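Local coordinates for PAC2 family protein (Mycobacterium tuberculosis, PDB 2WAM), which is of unknown function and belongs to the PAC2 family, a representative of a duplicated gene family in actinobacteria, at residues E105-Y109 and R110-P114. Residues are numbered along the deposited sequence; the frame is centred on the assembly and turned at random.
Sequences ELLDY and RSRRP
D108 and R112 close an alpha-turn across 108-112: the D108 carbonyl accepts the amide of R112 (N to O, 3.2 Å) almost straight and in the carbonyl plane, while the amide of S111 reaches the same oxygen from above that plane. The D108 side chain supplements these bonds. With CG anti to the backbone N (chi1 179°), its OD1 takes the S111 amide (OD1 to N, 3.2 Å), which meets it from above the carboxylate plane, and, weakly and in an Asx-turn-like way, that of R110; OD2 weakly accepts S111 OG. A water links D108 O to R112 NE, in the guanidinium plane. L107 CD1 lies obliquely 3.6 Å from R112 NH2, and L107 CD2 sits over the centre of the Y109 ring; P114 CG lies in plane at the edge of that ring, 4.0 Å from Y109 CD2. Beyond the turn, R112 forms a salt bridge with D153, which also accepts the D108 amide, and bonds the E151 carbonyl; Y109 OH bonds D104. R110 forms salt bridges to D153 and E151 of a second subunit, R113 to the same E151. The turn joins helix 103-106 to strand 115-119, the first strand of a two-stranded hairpin, at a subunit interface.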
ATOM      1  N   GLU A 105      -0.495 -15.146  -4.130  1.00 32.73           N
ATOM      2  CA  GLU A 105       0.389 -14.502  -3.159  1.00 29.49           C
ATOM      3  C   GLU A 105       0.906 -15.462  -2.078  1.00 33.23           C
ATOM      4  O   GLU A 105       1.805 -15.105  -1.316  1.00 34.02           O
ATOM      5  CB  GLU A 105      -0.312 -13.309  -2.478  1.00 26.00           C
ATOM      6  CG  GLU A 105      -0.661 -12.137  -3.390  1.00 31.01           C
ATOM      7  CD  GLU A 105       0.562 -11.354  -3.847  1.00 43.38           C
ATOM      8  OE1 GLU A 105       0.576 -10.910  -5.016  1.00 39.03           O
ATOM      9  OE2 GLU A 105       1.510 -11.184  -3.044  1.00 50.59           O
ATOM     10  N   LEU A 106       0.349 -16.670  -2.016  1.00 26.43           N
ATOM     11  CA  LEU A 106       0.589 -17.556  -0.878  1.00 30.09           C
ATOM     12  C   LEU A 106       1.250 -18.873  -1.272  1.00 30.60           C
ATOM     13  O   LEU A 106       1.533 -19.714  -0.424  1.00 31.13           O
ATOM     14  CB  LEU A 106      -0.731 -17.852  -0.150  1.00 26.42           C
ATOM     15  CG  LEU A 106      -1.528 -16.667   0.390  1.00 27.33           C
ATOM     16  CD1 LEU A 106      -2.903 -17.124   0.813  1.00 26.48           C
ATOM     17  CD2 LEU A 106      -0.807 -16.003   1.549  1.00 33.31           C
ATOM     18  N   LEU A 107       1.499 -19.051  -2.559  1.00 26.85           N
ATOM     19  CA  LEU A 107       1.972 -20.337  -3.054  1.00 24.67           C
ATOM     20  C   LEU A 107       3.412 -20.298  -3.575  1.00 25.85           C
ATOM     21  O   LEU A 107       3.834 -19.341  -4.234  1.00 30.76           O
ATOM     22  CB  LEU A 107       1.010 -20.838  -4.131  1.00 26.23           C
ATOM     23  CG  LEU A 107       1.408 -22.084  -4.897  1.00 34.12           C
ATOM     24  CD1 LEU A 107       1.228 -23.302  -3.998  1.00 33.06           C
ATOM     25  CD2 LEU A 107       0.592 -22.201  -6.181  1.00 32.59           C
ATOM     26  N   ASP A 108       4.173 -21.334  -3.254  1.00 25.08           N
ATOM     27  CA  ASP A 108       5.476 -21.530  -3.870  1.00 27.02           C
ATOM     28  C   ASP A 108       5.284 -22.373  -5.133  1.00 29.11           C
ATOM     29  O   ASP A 108       5.131 -23.593  -5.065  1.00 36.62           O
ATOM     30  CB  ASP A 108       6.413 -22.228  -2.889  1.00 38.39           C
ATOM     31  CG  ASP A 108       7.800 -22.490  -3.461  1.00 41.49           C
ATOM     32  OD1 ASP A 108       7.981 -22.499  -4.695  1.00 35.43           O
ATOM     33  OD2 ASP A 108       8.713 -22.715  -2.648  1.00 57.10           O
ATOM     34  N   TYR A 109       5.295 -21.720  -6.287  1.00 28.29           N
ATOM     35  CA  TYR A 109       4.965 -22.392  -7.538  1.00 33.51           C
ATOM     36  C   TYR A 109       5.979 -23.442  -7.974  1.00 33.74           C
ATOM     37  O   TYR A 109       5.621 -24.436  -8.606  1.00 29.59           O
ATOM     38  CB  TYR A 109       4.780 -21.376  -8.654  1.00 24.72           C
ATOM     39  CG  TYR A 109       3.431 -20.717  -8.634  1.00 33.15           C
ATOM     40  CD1 TYR A 109       3.235 -19.533  -7.942  1.00 30.22           C
ATOM     41  CD2 TYR A 109       2.352 -21.270  -9.316  1.00 30.10           C
ATOM     42  CE1 TYR A 109       2.013 -18.911  -7.918  1.00 21.98           C
ATOM     43  CE2 TYR A 109       1.123 -20.650  -9.309  1.00 20.30           C
ATOM     44  CZ  TYR A 109       0.961 -19.462  -8.608  1.00 27.95           C
ATOM     45  OH  TYR A 109      -0.251 -18.807  -8.583  1.00 28.98           O
ATOM     46  N   ARG A 110       7.244 -23.217  -7.647  1.00 28.49           N
ATOM     47  CA  ARG A 110       8.271 -24.168  -8.021  1.00 32.45           C
ATOM     48  C   ARG A 110       8.319 -25.417  -7.128  1.00 32.15           C
ATOM     49  O   ARG A 110       8.912 -26.413  -7.528  1.00 33.65           O
ATOM     50  CB  ARG A 110       9.633 -23.483  -8.151  1.00 33.23           C
ATOM     51  CG  ARG A 110       9.780 -22.737  -9.476  1.00 35.14           C
ATOM     52  CD  ARG A 110      11.032 -21.880  -9.550  1.00 29.41           C
ATOM     53  NE  ARG A 110      12.216 -22.634  -9.955  1.00 34.07           N
ATOM     54  CZ  ARG A 110      13.072 -23.206  -9.109  1.00 31.91           C
ATOM     55  NH1 ARG A 110      12.868 -23.136  -7.803  1.00 32.11           N
ATOM     56  NH2 ARG A 110      14.126 -23.865  -9.572  1.00 26.25           N
ATOM     57  N   SER A 111       7.696 -25.379  -5.945  1.00 24.29           N
ATOM     58  CA  SER A 111       7.568 -26.597  -5.128  1.00 33.11           C
ATOM     59  C   SER A 111       6.331 -27.354  -5.575  1.00 37.35           C
ATOM     60  O   SER A 111       6.317 -28.575  -5.593  1.00 39.80           O
ATOM     61  CB  SER A 111       7.450 -26.308  -3.626  1.00 43.13           C
ATOM     62  OG  SER A 111       8.619 -25.735  -3.088  1.00 51.60           O
ATOM     63  N   ARG A 112       5.287 -26.620  -5.933  1.00 33.65           N
ATOM     64  CA  ARG A 112       4.069 -27.249  -6.437  1.00 36.87           C
ATOM     65  C   ARG A 112       3.671 -26.718  -7.812  1.00 38.34           C
ATOM     66  O   ARG A 112       2.755 -25.909  -7.931  1.00 41.17           O
ATOM     67  CB  ARG A 112       2.927 -27.082  -5.440  1.00 34.73           C
ATOM     68  CG  ARG A 112       3.110 -27.952  -4.221  1.00 33.14           C
ATOM     69  CD  ARG A 112       1.935 -27.870  -3.286  1.00 25.88           C
ATOM     70  NE  ARG A 112       1.915 -26.621  -2.545  1.00 28.66           N
ATOM     71  CZ  ARG A 112       1.031 -26.338  -1.598  1.00 30.79           C
ATOM     72  NH1 ARG A 112       0.098 -27.222  -1.280  1.00 25.75           N
ATOM     73  NH2 ARG A 112       1.093 -25.174  -0.973  1.00 25.05           N
ATOM     74  N   ARG A 113       4.377 -27.166  -8.844  1.00 28.95           N
ATOM     75  CA  ARG A 113       4.095 -26.711 -10.194  1.00 31.23           C
ATOM     76  C   ARG A 113       2.705 -27.172 -10.616  1.00 34.59           C
ATOM     77  O   ARG A 113       2.351 -28.336 -10.453  1.00 39.75           O
ATOM     78  CB  ARG A 113       5.151 -27.218 -11.180  1.00 26.76           C
ATOM     79  CG  ARG A 113       6.579 -26.897 -10.771  1.00 23.98           C
ATOM     80  CD  ARG A 113       7.606 -27.351 -11.824  1.00 23.45           C
ATOM     81  NE  ARG A 113       8.915 -26.782 -11.561  1.00 22.43           N
ATOM     82  CZ  ARG A 113       9.339 -25.644 -12.089  1.00 31.66           C
ATOM     83  NH1 ARG A 113       8.548 -24.995 -12.920  1.00 25.30           N
ATOM     84  NH2 ARG A 113      10.549 -25.153 -11.797  1.00 23.42           N
ATOM     85  N   PRO A 114       1.908 -26.251 -11.155  1.00 35.87           N
ATOM     86  CA  PRO A 114       0.600 -26.613 -11.689  1.00 35.38           C
ATOM     87  C   PRO A 114       0.747 -27.603 -12.825  1.00 29.65           C
ATOM     88  O   PRO A 114       1.571 -27.398 -13.719  1.00 30.41           O
ATOM     89  CB  PRO A 114       0.079 -25.285 -12.236  1.00 37.02           C
ATOM     90  CG  PRO A 114       0.768 -24.265 -11.431  1.00 42.68           C
ATOM     91  CD  PRO A 114       2.151 -24.807 -11.252  1.00 41.96           C
TER
HETATM   92  O   HOH W   1       4.041 -25.151  -2.837  1.00 36.95           O